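Side-chain contacts in uncharacterized protein (Candida albicans, PDB 5K04), which probably serves as the non-catalytic subunit of the N-terminal acetyltransferase B complex, a helical scaffold that holds the catalytic NAT3 subunit: residues A[253-258]-A[280-285]; A[299-304]-A[312-317]; A[343-348]-A[376-381]; A[354-359]-A[398-403]. One frame throughout, in Å; residues are numbered along the deposited sequence.

Contact 1: residues A[253-258]-A[280-285]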
loop_
_atom_site.group_PDB
_atom_site.type_symbol
_atom_site.label_atom_id
_atom_site.label_comp_id
_atom_site.label_asym_id
_atom_site.label_seq_id
_atom_site.Cartn_x
_atom_site.Cartn_y
_atom_site.Cartn_z
ATOM N N LEU A 253 13.851 20.108 20.367
ATOM C CA LEU A 253 13.958 19.697 21.764
ATOM C C LEU A 253 15.086 20.443 22.473
ATOM O O LEU A 253 14.957 20.793 23.651
ATOM C CB LEU A 253 14.171 18.185 21.844
ATOM C CG LEU A 253 13.010 17.283 21.387
ATOM C CD1 LEU A 253 13.342 15.819 21.653
ATOM C CD2 LEU A 253 11.695 17.613 22.056
ATOM N N TRP A 254 16.171 20.742 21.752
ATOM C CA TRP A 254 17.311 21.426 22.358
ATOM C C TRP A 254 16.974 22.860 22.759
ATOM O O TRP A 254 17.413 23.324 23.818
ATOM C CB TRP A 254 18.502 21.409 21.403
ATOM C CG TRP A 254 19.718 22.108 21.926
ATOM C CD1 TRP A 254 20.624 21.626 22.840
ATOM C CD2 TRP A 254 20.185 23.407 21.547
ATOM N NE1 TRP A 254 21.613 22.562 23.065
ATOM C CE2 TRP A 254 21.363 23.661 22.282
ATOM C CE3 TRP A 254 19.714 24.387 20.667
ATOM C CZ2 TRP A 254 22.075 24.841 22.152
ATOM C CZ3 TRP A 254 20.413 25.569 20.554
ATOM C CH2 TRP A 254 21.586 25.784 21.286
ATOM N N ILE A 255 16.219 23.588 21.923
ATOM C CA ILE A 255 15.848 24.956 22.295
ATOM C C ILE A 255 14.718 24.946 23.313
ATOM O O ILE A 255 14.657 25.810 24.197
ATOM C CB ILE A 255 15.467 25.806 21.065
ATOM C CG1 ILE A 255 14.215 25.260 20.368
ATOM C CG2 ILE A 255 16.648 25.952 20.108
ATOM C CD1 ILE A 255 13.615 26.192 19.344
ATOM N N LEU A 256 13.805 23.982 23.193
ATOM C CA LEU A 256 12.756 23.831 24.190
ATOM C C LEU A 256 13.363 23.620 25.570
ATOM O O LEU A 256 13.146 24.415 26.489
ATOM C CB LEU A 256 11.837 22.664 23.811
ATOM C CG LEU A 256 10.768 22.362 24.863
ATOM C CD1 LEU A 256 9.907 23.586 25.108
ATOM C CD2 LEU A 256 9.920 21.186 24.460
ATOM N N SER A 257 14.154 22.555 25.720
ATOM C CA SER A 257 14.758 22.263 27.011
ATOM C C SER A 257 15.682 23.390 27.455
ATOM O O SER A 257 15.761 23.694 28.654
ATOM C CB SER A 257 15.497 20.919 26.950
ATOM O OG SER A 257 16.417 20.872 25.869
ATOM N N GLY A 258 16.364 24.033 26.508
ATOM C CA GLY A 258 17.212 25.166 26.858
ATOM C C GLY A 258 16.443 26.276 27.550
ATOM O O GLY A 258 16.869 26.799 28.585
ATOM N N SER A 280 18.458 27.463 9.976
ATOM C CA SER A 280 17.741 28.628 9.472
ATOM C C SER A 280 16.271 28.563 9.846
ATOM O O SER A 280 15.685 29.565 10.264
ATOM C CB SER A 280 17.923 28.726 7.962
ATOM O OG SER A 280 19.274 29.013 7.661
ATOM N N LEU A 281 15.669 27.377 9.734
ATOM C CA LEU A 281 14.295 27.197 10.186
ATOM C C LEU A 281 14.209 27.264 11.702
ATOM O O LEU A 281 13.225 27.775 12.251
ATOM C CB LEU A 281 13.737 25.861 9.684
ATOM C CG LEU A 281 13.423 25.775 8.191
ATOM C CD1 LEU A 281 12.912 24.400 7.815
ATOM C CD2 LEU A 281 12.420 26.837 7.778
ATOM N N LEU A 282 15.230 26.751 12.392
ATOM C CA LEU A 282 15.196 26.736 13.851
ATOM C C LEU A 282 15.124 28.144 14.412
ATOM O O LEU A 282 14.459 28.380 15.426
ATOM C CB LEU A 282 16.423 26.020 14.400
ATOM C CG LEU A 282 16.384 25.759 15.903
ATOM C CD1 LEU A 282 15.299 24.736 16.219
ATOM C CD2 LEU A 282 17.747 25.280 16.390
ATOM N N LYS A 283 15.802 29.096 13.752
ATOM C CA LYS A 283 15.791 30.489 14.197
ATOM C C LYS A 283 14.377 31.051 14.204
ATOM O O LYS A 283 14.032 31.857 15.079
ATOM C CB LYS A 283 16.704 31.325 13.305
ATOM C CG LYS A 283 18.170 31.144 13.627
ATOM C CD LYS A 283 19.052 32.050 12.796
ATOM C CE LYS A 283 20.527 31.903 13.183
ATOM N NZ LYS A 283 20.874 32.486 14.524
ATOM N N ILE A 284 13.544 30.608 13.257
ATOM C CA ILE A 284 12.118 30.915 13.299
ATOM C C ILE A 284 11.475 30.260 14.508
ATOM O O ILE A 284 10.703 30.888 15.243
ATOM C CB ILE A 284 11.428 30.461 12.003
ATOM C CG1 ILE A 284 12.206 30.960 10.782
ATOM C CG2 ILE A 284 9.999 30.975 11.986
ATOM C CD1 ILE A 284 11.648 30.492 9.463
ATOM N N GLU A 285 11.768 28.976 14.714
ATOM C CA GLU A 285 11.224 28.255 15.860
ATOM C C GLU A 285 11.705 28.865 17.175
ATOM O O GLU A 285 10.997 28.809 18.187
ATOM C CB GLU A 285 11.617 26.780 15.767
ATOM C CG GLU A 285 10.562 25.809 16.300
ATOM C CD GLU A 285 9.477 25.477 15.296
ATOM O OE1 GLU A 285 9.797 25.324 14.096
ATOM O OE2 GLU A 285 8.302 25.365 15.714
#
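I255 turns CG1 into the position between its backbone N and carbonyl carbon (chi1 64°), and the extended chain beyond carries CD1 out to helix 277-289. There L282, with CG anti to the backbone N (chi1 -171°), offers both of its methyls. The two side chains slide past one another in opposite directions and meet branch for branch: I255 CD1 lies 3.8 Å from L282 CD1, and I255 CG2 lies 3.9 Å from L282 CD2. Two branched aliphatic groups suit this place, since each fills a broad front without a polar atom to satisfy. L282 is backed in turn by W251 and L272. I255 CD1 also rests near the next turn, 3.9 Å from E285 O and 4.1 Å from E285 CB. E285 thus lends the contact its aliphatic base, while its chain bends at chi2 and takes the carboxylate elsewhere, where OE1 accepts a hydrogen bond from Y318. The pair joins helix 248-260 to helix 277-289 in the TPR-like array, where helix 229-242 packs against W254 and helix 295-305 against L281.

Contact 2: residues A[299-304]-A[312-317]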
loop_
_atom_site.group_PDB
_atom_site.type_symbol
_atom_site.label_atom_id
_atom_site.label_comp_id
_atom_site.label_asym_id
_atom_site.label_seq_id
_atom_site.Cartn_x
_atom_site.Cartn_y
_atom_site.Cartn_z
ATOM N N GLU A 299 12.774 36.195 6.569
ATOM C CA GLU A 299 13.484 36.797 5.444
ATOM C C GLU A 299 14.849 36.147 5.236
ATOM O O GLU A 299 15.273 35.934 4.096
ATOM C CB GLU A 299 13.617 38.308 5.667
ATOM C CG GLU A 299 12.301 39.082 5.510
ATOM C CD GLU A 299 12.360 40.500 6.081
ATOM O OE1 GLU A 299 13.443 40.922 6.547
ATOM O OE2 GLU A 299 11.317 41.196 6.068
ATOM N N ASN A 300 15.545 35.801 6.328
ATOM C CA ASN A 300 16.875 35.206 6.206
ATOM C C ASN A 300 16.792 33.791 5.640
ATOM O O ASN A 300 17.647 33.386 4.845
ATOM C CB ASN A 300 17.588 35.232 7.564
ATOM C CG ASN A 300 18.851 34.340 7.607
ATOM O OD1 ASN A 300 19.928 34.756 7.169
ATOM N ND2 ASN A 300 18.718 33.117 8.166
ATOM N N TYR A 301 15.771 33.023 6.029
ATOM C CA TYR A 301 15.596 31.705 5.426
ATOM C C TYR A 301 15.312 31.830 3.936
ATOM O O TYR A 301 15.889 31.101 3.123
ATOM C CB TYR A 301 14.475 30.919 6.114
ATOM C CG TYR A 301 14.232 29.605 5.409
ATOM C CD1 TYR A 301 14.978 28.472 5.727
ATOM C CD2 TYR A 301 13.292 29.505 4.382
ATOM C CE1 TYR A 301 14.775 27.270 5.049
ATOM C CE2 TYR A 301 13.089 28.316 3.707
ATOM C CZ TYR A 301 13.826 27.203 4.038
ATOM O OH TYR A 301 13.608 26.029 3.356
ATOM N N TYR A 302 14.435 32.769 3.566
ATOM C CA TYR A 302 14.048 32.943 2.171
ATOM C C TYR A 302 15.239 33.356 1.309
ATOM O O TYR A 302 15.373 32.904 0.166
ATOM C CB TYR A 302 12.922 33.979 2.067
ATOM C CG TYR A 302 12.568 34.364 0.638
ATOM C CD1 TYR A 302 11.620 33.653 -0.075
ATOM C CD2 TYR A 302 13.194 35.424 0.001
ATOM C CE1 TYR A 302 11.292 33.986 -1.381
ATOM C CE2 TYR A 302 12.872 35.769 -1.321
ATOM C CZ TYR A 302 11.924 35.044 -2.001
ATOM O OH TYR A 302 11.596 35.363 -3.292
ATOM N N GLN A 303 16.105 34.228 1.833
ATOM C CA GLN A 303 17.245 34.693 1.048
ATOM C C GLN A 303 18.224 33.567 0.777
ATOM O O GLN A 303 18.877 33.545 -0.271
ATOM C CB GLN A 303 17.963 35.841 1.766
ATOM C CG GLN A 303 17.148 37.138 1.871
ATOM C CD GLN A 303 16.730 37.702 0.514
ATOM O OE1 GLN A 303 17.442 37.557 -0.481
ATOM N NE2 GLN A 303 15.564 38.347 0.475
ATOM N N LYS A 304 18.334 32.631 1.712
ATOM C CA LYS A 304 19.237 31.507 1.549
ATOM C C LYS A 304 18.626 30.385 0.721
ATOM O O LYS A 304 19.366 29.655 0.054
ATOM C CB LYS A 304 19.655 30.983 2.923
ATOM C CG LYS A 304 20.461 31.992 3.717
ATOM C CD LYS A 304 20.881 31.447 5.068
ATOM C CE LYS A 304 21.985 32.308 5.661
ATOM N NZ LYS A 304 23.152 32.402 4.725
ATOM N N TYR A 312 8.985 27.077 -0.101
ATOM C CA TYR A 312 7.574 27.320 0.195
ATOM C C TYR A 312 7.054 26.372 1.264
ATOM O O TYR A 312 6.375 26.798 2.205
ATOM C CB TYR A 312 6.725 27.169 -1.065
ATOM C CG TYR A 312 5.249 27.224 -0.762
ATOM C CD1 TYR A 312 4.612 28.439 -0.524
ATOM C CD2 TYR A 312 4.493 26.070 -0.715
ATOM C CE1 TYR A 312 3.255 28.497 -0.245
ATOM C CE2 TYR A 312 3.139 26.116 -0.435
ATOM C CZ TYR A 312 2.525 27.334 -0.197
ATOM O OH TYR A 312 1.174 27.361 0.080
ATOM N N ALA A 313 7.325 25.068 1.108
ATOM C CA ALA A 313 6.800 24.090 2.061
ATOM C C ALA A 313 7.389 24.304 3.454
ATOM O O ALA A 313 6.708 24.097 4.463
ATOM C CB ALA A 313 7.067 22.665 1.563
ATOM N N ASP A 314 8.637 24.749 3.519
ATOM C CA ASP A 314 9.263 25.023 4.803
ATOM C C ASP A 314 8.640 26.248 5.493
ATOM O O ASP A 314 8.403 26.232 6.707
ATOM C CB ASP A 314 10.769 25.203 4.591
ATOM C CG ASP A 314 11.494 23.888 4.197
ATOM O OD1 ASP A 314 10.863 22.805 4.179
ATOM O OD2 ASP A 314 12.714 23.949 3.919
ATOM N N LEU A 315 8.370 27.323 4.746
ATOM C CA LEU A 315 7.886 28.555 5.375
ATOM C C LEU A 315 6.375 28.581 5.587
ATOM O O LEU A 315 5.900 29.080 6.617
ATOM C CB LEU A 315 8.302 29.775 4.550
ATOM C CG LEU A 315 9.788 30.098 4.649
ATOM C CD1 LEU A 315 10.135 31.291 3.770
ATOM C CD2 LEU A 315 10.220 30.346 6.110
ATOM N N SER A 316 5.610 28.046 4.633
ATOM C CA SER A 316 4.156 28.137 4.678
ATOM C C SER A 316 3.563 27.429 5.885
ATOM O O SER A 316 2.379 27.631 6.179
ATOM C CB SER A 316 3.560 27.564 3.389
ATOM O OG SER A 316 3.926 26.203 3.224
ATOM N N GLN A 317 4.349 26.612 6.585
ATOM C CA GLN A 317 3.865 26.003 7.816
ATOM C C GLN A 317 3.824 26.993 8.975
ATOM O O GLN A 317 3.189 26.711 9.996
ATOM C CB GLN A 317 4.744 24.812 8.184
ATOM C CG GLN A 317 6.073 25.198 8.781
ATOM C CD GLN A 317 6.933 23.989 9.056
ATOM O OE1 GLN A 317 7.013 23.505 10.192
ATOM N NE2 GLN A 317 7.577 23.482 8.009
#
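D314 and L315 are the residues of 312-317 that reach helix 295-305, and both of them meet Y301. Before them along the chain come Y312, whose ring packs edge-to-face with F346 outside this contact, and A313, which packs on Y84 of the NAT3 subunit. D314 comes next and points across. Its carboxylate meets the Y301 hydroxyl with the planes of carboxylate and ring 58° apart, and Y301 OH donates a hydrogen bond to D314 OD2. The modelled length of 2.3 Å is very short and doubtful as a value. The same oxygen forms a salt bridge with R277, so a buried carboxylate has both a hydroxyl and a guanidinium to meet its charge, which would probably favour the ionised form. L315 supplies the apolar half: with CG anti to its carbonyl carbon (chi1 -73°), it slides past Y301 in the opposite direction. L315 CG and CD2 are each 3.6 Å from Y301 CD2, and L315 CD1 lies 4.2 Å from Y302 CB. A tyrosine suits this place because its ring carbons serve the leucine while its hydroxyl serves the aspartate. The short helix 311-315 therefore lies against helix 295-305, with helices 277-289 and 337-346 also packing on L315, and with the NAT3 subunit meeting D314 through Y84 and hydrogen-bonding Q317 NE2 through T49.

Contact 3: residues A[343-348]-A[376-381]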
loop_
_atom_site.group_PDB
_atom_site.type_symbol
_atom_site.label_atom_id
_atom_site.label_comp_id
_atom_site.label_asym_id
_atom_site.label_seq_id
_atom_site.Cartn_x
_atom_site.Cartn_y
_atom_site.Cartn_z
ATOM N N ASN A 343 7.703 32.085 -5.183
ATOM C CA ASN A 343 6.963 33.344 -5.077
ATOM C C ASN A 343 5.524 33.190 -5.551
ATOM O O ASN A 343 4.596 33.678 -4.896
ATOM C CB ASN A 343 7.666 34.443 -5.872
ATOM C CG ASN A 343 9.015 34.802 -5.293
ATOM O OD1 ASN A 343 9.392 34.314 -4.226
ATOM N ND2 ASN A 343 9.758 35.650 -5.996
ATOM N N ARG A 344 5.313 32.503 -6.679
ATOM C CA ARG A 344 3.950 32.294 -7.166
ATOM C C ARG A 344 3.137 31.438 -6.202
ATOM O O ARG A 344 1.919 31.614 -6.085
ATOM C CB ARG A 344 3.981 31.651 -8.547
ATOM C CG ARG A 344 4.555 32.551 -9.634
ATOM C CD ARG A 344 3.547 33.592 -10.076
ATOM N NE ARG A 344 4.128 34.536 -11.032
ATOM C CZ ARG A 344 3.785 34.615 -12.314
ATOM N NH1 ARG A 344 2.850 33.810 -12.804
ATOM N NH2 ARG A 344 4.379 35.493 -13.101
ATOM N N LYS A 345 3.793 30.503 -5.511
ATOM C CA LYS A 345 3.112 29.728 -4.479
ATOM C C LYS A 345 2.784 30.595 -3.270
ATOM O O LYS A 345 1.685 30.501 -2.714
ATOM C CB LYS A 345 3.979 28.550 -4.062
ATOM C CG LYS A 345 4.035 27.434 -5.084
ATOM C CD LYS A 345 5.229 26.546 -4.821
ATOM C CE LYS A 345 4.821 25.157 -4.485
ATOM N NZ LYS A 345 5.885 24.232 -4.941
ATOM N N PHE A 346 3.727 31.443 -2.848
ATOM C CA PHE A 346 3.482 32.282 -1.682
ATOM C C PHE A 346 2.262 33.174 -1.895
ATOM O O PHE A 346 1.428 33.315 -0.993
ATOM C CB PHE A 346 4.720 33.114 -1.359
ATOM C CG PHE A 346 5.831 32.336 -0.700
ATOM C CD1 PHE A 346 5.636 31.739 0.545
ATOM C CD2 PHE A 346 7.078 32.219 -1.306
ATOM C CE1 PHE A 346 6.652 31.014 1.165
ATOM C CE2 PHE A 346 8.109 31.510 -0.696
ATOM C CZ PHE A 346 7.891 30.898 0.542
ATOM N N VAL A 347 2.119 33.758 -3.089
ATOM C CA VAL A 347 1.002 34.658 -3.393
ATOM C C VAL A 347 -0.188 33.877 -3.937
ATOM O O VAL A 347 -1.170 34.468 -4.394
ATOM C CB VAL A 347 1.419 35.746 -4.393
ATOM C CG1 VAL A 347 2.644 36.476 -3.892
ATOM C CG2 VAL A 347 1.680 35.132 -5.760
ATOM N N ASN A 348 -0.108 32.551 -3.869
ATOM C CA ASN A 348 -1.080 31.622 -4.456
ATOM C C ASN A 348 -1.634 32.119 -5.794
ATOM O O ASN A 348 -2.830 32.359 -5.957
ATOM C CB ASN A 348 -2.218 31.328 -3.488
ATOM C CG ASN A 348 -3.087 30.178 -3.967
ATOM O OD1 ASN A 348 -2.655 29.361 -4.784
ATOM N ND2 ASN A 348 -4.319 30.115 -3.474
ATOM N N THR A 376 2.390 24.950 -13.653
ATOM C CA THR A 376 1.421 24.613 -14.693
ATOM C C THR A 376 0.378 23.621 -14.180
ATOM O O THR A 376 -0.813 23.743 -14.508
ATOM C CB THR A 376 2.138 24.071 -15.940
ATOM O OG1 THR A 376 2.837 22.852 -15.648
ATOM C CG2 THR A 376 3.127 25.088 -16.445
ATOM N N LEU A 377 0.796 22.648 -13.359
ATOM C CA LEU A 377 -0.171 21.701 -12.805
ATOM C C LEU A 377 -1.187 22.417 -11.916
ATOM O O LEU A 377 -2.398 22.204 -12.041
ATOM C CB LEU A 377 0.551 20.591 -12.040
ATOM C CG LEU A 377 -0.339 19.503 -11.417
ATOM C CD1 LEU A 377 -1.133 18.752 -12.482
ATOM C CD2 LEU A 377 0.490 18.546 -10.597
ATOM N N ARG A 378 -0.711 23.314 -11.050
ATOM C CA ARG A 378 -1.618 24.151 -10.270
ATOM C C ARG A 378 -2.577 24.927 -11.174
ATOM O O ARG A 378 -3.778 25.012 -10.900
ATOM C CB ARG A 378 -0.805 25.113 -9.389
ATOM C CG ARG A 378 -0.251 24.493 -8.104
ATOM C CD ARG A 378 0.743 25.420 -7.419
ATOM N NE ARG A 378 1.200 24.910 -6.120
ATOM C CZ ARG A 378 0.887 25.444 -4.935
ATOM N NH1 ARG A 378 0.105 26.516 -4.861
ATOM N NH2 ARG A 378 1.359 24.905 -3.814
ATOM N N THR A 379 -2.062 25.510 -12.257
ATOM C CA THR A 379 -2.953 26.190 -13.186
ATOM C C THR A 379 -3.949 25.209 -13.790
ATOM O O THR A 379 -5.145 25.499 -13.873
ATOM C CB THR A 379 -2.147 26.898 -14.280
ATOM O OG1 THR A 379 -1.282 27.867 -13.682
ATOM C CG2 THR A 379 -3.086 27.622 -15.241
ATOM N N ILE A 380 -3.481 24.021 -14.178
ATOM C CA ILE A 380 -4.386 23.067 -14.807
ATOM C C ILE A 380 -5.430 22.592 -13.807
ATOM O O ILE A 380 -6.628 22.547 -14.115
ATOM C CB ILE A 380 -3.590 21.901 -15.420
ATOM C CG1 ILE A 380 -2.911 22.364 -16.711
ATOM C CG2 ILE A 380 -4.491 20.728 -15.706
ATOM C CD1 ILE A 380 -1.932 21.348 -17.304
ATOM N N VAL A 381 -5.003 22.281 -12.579
ATOM C CA VAL A 381 -5.937 21.747 -11.592
ATOM C C VAL A 381 -7.004 22.782 -11.249
ATOM O O VAL A 381 -8.196 22.457 -11.147
ATOM C CB VAL A 381 -5.179 21.266 -10.342
ATOM C CG1 VAL A 381 -6.157 20.842 -9.284
ATOM C CG2 VAL A 381 -4.261 20.114 -10.702
#
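K345 and R378 approach with their CA atoms 9.3 Å apart, just where helix 337-346 ends in a Schellman motif whose C-prime residue, N348, takes a positive phi of 37° while N348 N bonds to K345 O and Q349 N to R344 O. R378 reaches over with a chain extended from CG to NE, so that its flat guanidinium arrives beside the lysine. K345 crosses it at about a right angle and lays its methylenes over one face: K345 CG sits over the centre, 3.7 Å from R378 CZ. Its chain bends at chi3 (117°), and K345 CE then comes 3.5 Å from R378 NH2. A lysine suits the face because its apolar middle can lie on a flat cation. N348 approaches the guanidinium at its edge, near the plane, its amide turned 84° from it; N348 OD1 is 4.0 Å from R378 NH1, a long distance that allows at most a weak electrostatic attraction. R378 has its polar partner elsewhere, since NH2 bonds to the carbonyl oxygen of G558, and Q83 of the NAT3 subunit packs on K345. With K345 NZ 4.7 Å from R378 NH2, the two charges are close without touching. Van der Waals packing thus carries the contact, and the nearness of two cations probably costs some energy, which the carbonyl bond to R378 may partly offset.

Contact 4: residues A[354-359]-A[398-403]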
loop_
_atom_site.group_PDB
_atom_site.type_symbol
_atom_site.label_atom_id
_atom_site.label_comp_id
_atom_site.label_asym_id
_atom_site.label_seq_id
_atom_site.Cartn_x
_atom_site.Cartn_y
_atom_site.Cartn_z
ATOM N N ASP A 354 2.641 32.468 -18.263
ATOM C CA ASP A 354 3.702 33.416 -18.592
ATOM C C ASP A 354 5.062 32.877 -18.161
ATOM O O ASP A 354 6.056 33.035 -18.877
ATOM C CB ASP A 354 3.418 34.779 -17.946
ATOM C CG ASP A 354 3.272 34.698 -16.428
ATOM O OD1 ASP A 354 2.693 33.711 -15.918
ATOM O OD2 ASP A 354 3.745 35.622 -15.743
ATOM N N VAL A 355 5.119 32.202 -17.008
ATOM C CA VAL A 355 6.385 31.643 -16.546
ATOM C C VAL A 355 6.730 30.399 -17.347
ATOM O O VAL A 355 7.893 30.189 -17.723
ATOM C CB VAL A 355 6.323 31.339 -15.040
ATOM C CG1 VAL A 355 7.645 30.753 -14.564
ATOM C CG2 VAL A 355 5.985 32.587 -14.261
ATOM N N TYR A 356 5.723 29.559 -17.619
ATOM C CA TYR A 356 5.905 28.423 -18.517
ATOM C C TYR A 356 6.542 28.855 -19.840
ATOM O O TYR A 356 7.506 28.242 -20.311
ATOM C CB TYR A 356 4.569 27.721 -18.770
ATOM C CG TYR A 356 4.709 26.677 -19.849
ATOM C CD1 TYR A 356 5.239 25.424 -19.557
ATOM C CD2 TYR A 356 4.371 26.961 -21.168
ATOM C CE1 TYR A 356 5.411 24.474 -20.548
ATOM C CE2 TYR A 356 4.544 26.025 -22.173
ATOM C CZ TYR A 356 5.057 24.780 -21.861
ATOM O OH TYR A 356 5.213 23.844 -22.857
ATOM N N GLU A 357 6.024 29.922 -20.448
ATOM C CA GLU A 357 6.567 30.368 -21.730
ATOM C C GLU A 357 8.027 30.789 -21.628
ATOM O O GLU A 357 8.743 30.747 -22.633
ATOM C CB GLU A 357 5.727 31.510 -22.299
ATOM C CG GLU A 357 4.330 31.093 -22.784
ATOM C CD GLU A 357 4.342 30.187 -24.015
ATOM O OE1 GLU A 357 5.410 30.026 -24.640
ATOM O OE2 GLU A 357 3.269 29.641 -24.359
ATOM N N ARG A 358 8.491 31.175 -20.439
ATOM C CA ARG A 358 9.886 31.555 -20.243
ATOM C C ARG A 358 10.785 30.372 -19.918
ATOM O O ARG A 358 12.006 30.492 -20.033
ATOM C CB ARG A 358 10.004 32.596 -19.127
ATOM C CG ARG A 358 9.622 34.014 -19.548
ATOM C CD ARG A 358 9.235 34.847 -18.335
ATOM N NE ARG A 358 10.321 34.925 -17.361
ATOM C CZ ARG A 358 10.156 35.202 -16.065
ATOM N NH1 ARG A 358 8.939 35.426 -15.571
ATOM N NH2 ARG A 358 11.212 35.251 -15.258
ATOM N N PHE A 359 10.216 29.238 -19.517
ATOM C CA PHE A 359 10.998 28.061 -19.143
ATOM C C PHE A 359 10.333 26.775 -19.643
ATOM O O PHE A 359 10.261 25.775 -18.918
ATOM C CB PHE A 359 11.190 27.986 -17.624
ATOM C CG PHE A 359 11.702 29.253 -16.987
ATOM C CD1 PHE A 359 10.825 30.224 -16.536
ATOM C CD2 PHE A 359 13.058 29.446 -16.785
ATOM C CE1 PHE A 359 11.290 31.388 -15.933
ATOM C CE2 PHE A 359 13.537 30.613 -16.178
ATOM C CZ PHE A 359 12.650 31.584 -15.759
ATOM N N LEU A 398 -1.643 18.469 -20.665
ATOM C CA LEU A 398 -0.812 17.519 -19.921
ATOM C C LEU A 398 0.122 16.755 -20.854
ATOM O O LEU A 398 1.334 16.710 -20.631
ATOM C CB LEU A 398 -1.698 16.556 -19.124
ATOM C CG LEU A 398 -2.419 17.185 -17.924
ATOM C CD1 LEU A 398 -3.284 16.167 -17.214
ATOM C CD2 LEU A 398 -1.434 17.829 -16.918
ATOM N N LYS A 399 -0.433 16.176 -21.932
ATOM C CA LYS A 399 0.384 15.481 -22.930
ATOM C C LYS A 399 1.463 16.395 -23.498
ATOM O O LYS A 399 2.594 15.957 -23.736
ATOM C CB LYS A 399 -0.492 14.937 -24.067
ATOM C CG LYS A 399 -1.499 13.893 -23.629
ATOM C CD LYS A 399 -2.462 13.551 -24.744
ATOM C CE LYS A 399 -1.729 12.948 -25.935
ATOM N NZ LYS A 399 -2.628 12.886 -27.117
ATOM N N HIS A 400 1.132 17.665 -23.733
ATOM C CA HIS A 400 2.121 18.570 -24.309
ATOM C C HIS A 400 3.273 18.803 -23.348
ATOM O O HIS A 400 4.441 18.741 -23.743
ATOM C CB HIS A 400 1.481 19.903 -24.695
ATOM C CG HIS A 400 2.452 20.859 -25.303
ATOM N ND1 HIS A 400 3.082 21.846 -24.575
ATOM C CD2 HIS A 400 2.946 20.945 -26.558
ATOM C CE1 HIS A 400 3.907 22.513 -25.361
ATOM N NE2 HIS A 400 3.842 21.986 -26.568
ATOM N N LEU A 401 2.956 19.063 -22.079
ATOM C CA LEU A 401 3.976 19.189 -21.043
ATOM C C LEU A 401 4.825 17.923 -20.920
ATOM O O LEU A 401 6.044 18.002 -20.718
ATOM C CB LEU A 401 3.303 19.521 -19.709
ATOM C CG LEU A 401 2.411 20.766 -19.728
ATOM C CD1 LEU A 401 1.726 20.980 -18.395
ATOM C CD2 LEU A 401 3.193 22.008 -20.147
ATOM N N LEU A 402 4.201 16.746 -21.043
ATOM C CA LEU A 402 4.921 15.485 -20.870
ATOM C C LEU A 402 5.863 15.178 -22.028
ATOM O O LEU A 402 6.744 14.328 -21.866
ATOM C CB LEU A 402 3.933 14.321 -20.668
ATOM C CG LEU A 402 3.311 14.211 -19.263
ATOM C CD1 LEU A 402 2.076 13.316 -19.189
ATOM C CD2 LEU A 402 4.374 13.712 -18.281
ATOM N N GLU A 403 5.687 15.829 -23.192
ATOM C CA GLU A 403 6.623 15.666 -24.311
ATOM C C GLU A 403 8.028 16.109 -23.922
ATOM O O GLU A 403 9.023 15.471 -24.283
ATOM C CB GLU A 403 6.167 16.483 -25.537
ATOM C CG GLU A 403 4.888 16.035 -26.236
ATOM C CD GLU A 403 4.402 17.060 -27.256
ATOM O OE1 GLU A 403 5.180 17.982 -27.577
ATOM O OE2 GLU A 403 3.245 16.950 -27.729
#
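Y356 reaches from helix 353-358 to helix 388-404, two helices of the alpha-solenoid, TPR-like array, and meets both H400 and L401 on the far side. The CA atoms of Y356 and L401 are 9.8 Å apart, a distance that a long, flat side chain is well suited to bridge. Y356 directs its ring across with CG anti to the backbone N (chi1 172°), and H400 carries its imidazole on the same kind of torsion (chi1 -179°), which brings the two rings together by their rims. The approach is edge to edge: Y356 OH lies near the plane of the imidazole, and H400 CE1 lies near the plane of the phenol ring. The hydroxyl oxygen is 3.1 Å from H400 CE1, a carbon between two nitrogens whose C-H is somewhat polarised and so tolerates an oxygen well. L401 comes to the ring obliquely and gives it an apolar neighbour, a natural use for a leucine in a buried spot. T376 touches both Y356 and L401, so that helix 372-383 packs against both sides of the contact, while I724, from a loop far along the chain, packs on Y356 and H400 together. A single methyl does the leucine's work: L401 CD2 is 3.3 Å from Y356 CE1, a tight approach, and 3.8 Å from Y356 CZ.

In the fold
Contacts 1, 2 and 4 are buried, whereas contact 3 is partly buried, with N348 exposed. Contact 1 is aliphatic, contact 2 adds a tyrosine-carboxylate hydrogen bond to its apolar packing, contact 3 rests on methylenes and cations, and contact 4 on a tyrosine that sets its hydroxyl at a histidine edge and its ring against a leucine. Contacts 1 and 2 join where helix 277-289 packs on helix 295-305, L281 and S280 meeting Y301. Contact 2 passes to contact 3 through Y302 and N343, a probable hydrogen bond. Contacts 3 and 4 alternate along the chain and are tied by the R344-D354 salt bridge. NAT3 touches contacts 2 and 3, while contacts 1 and 4 join helices of the scaffold alone.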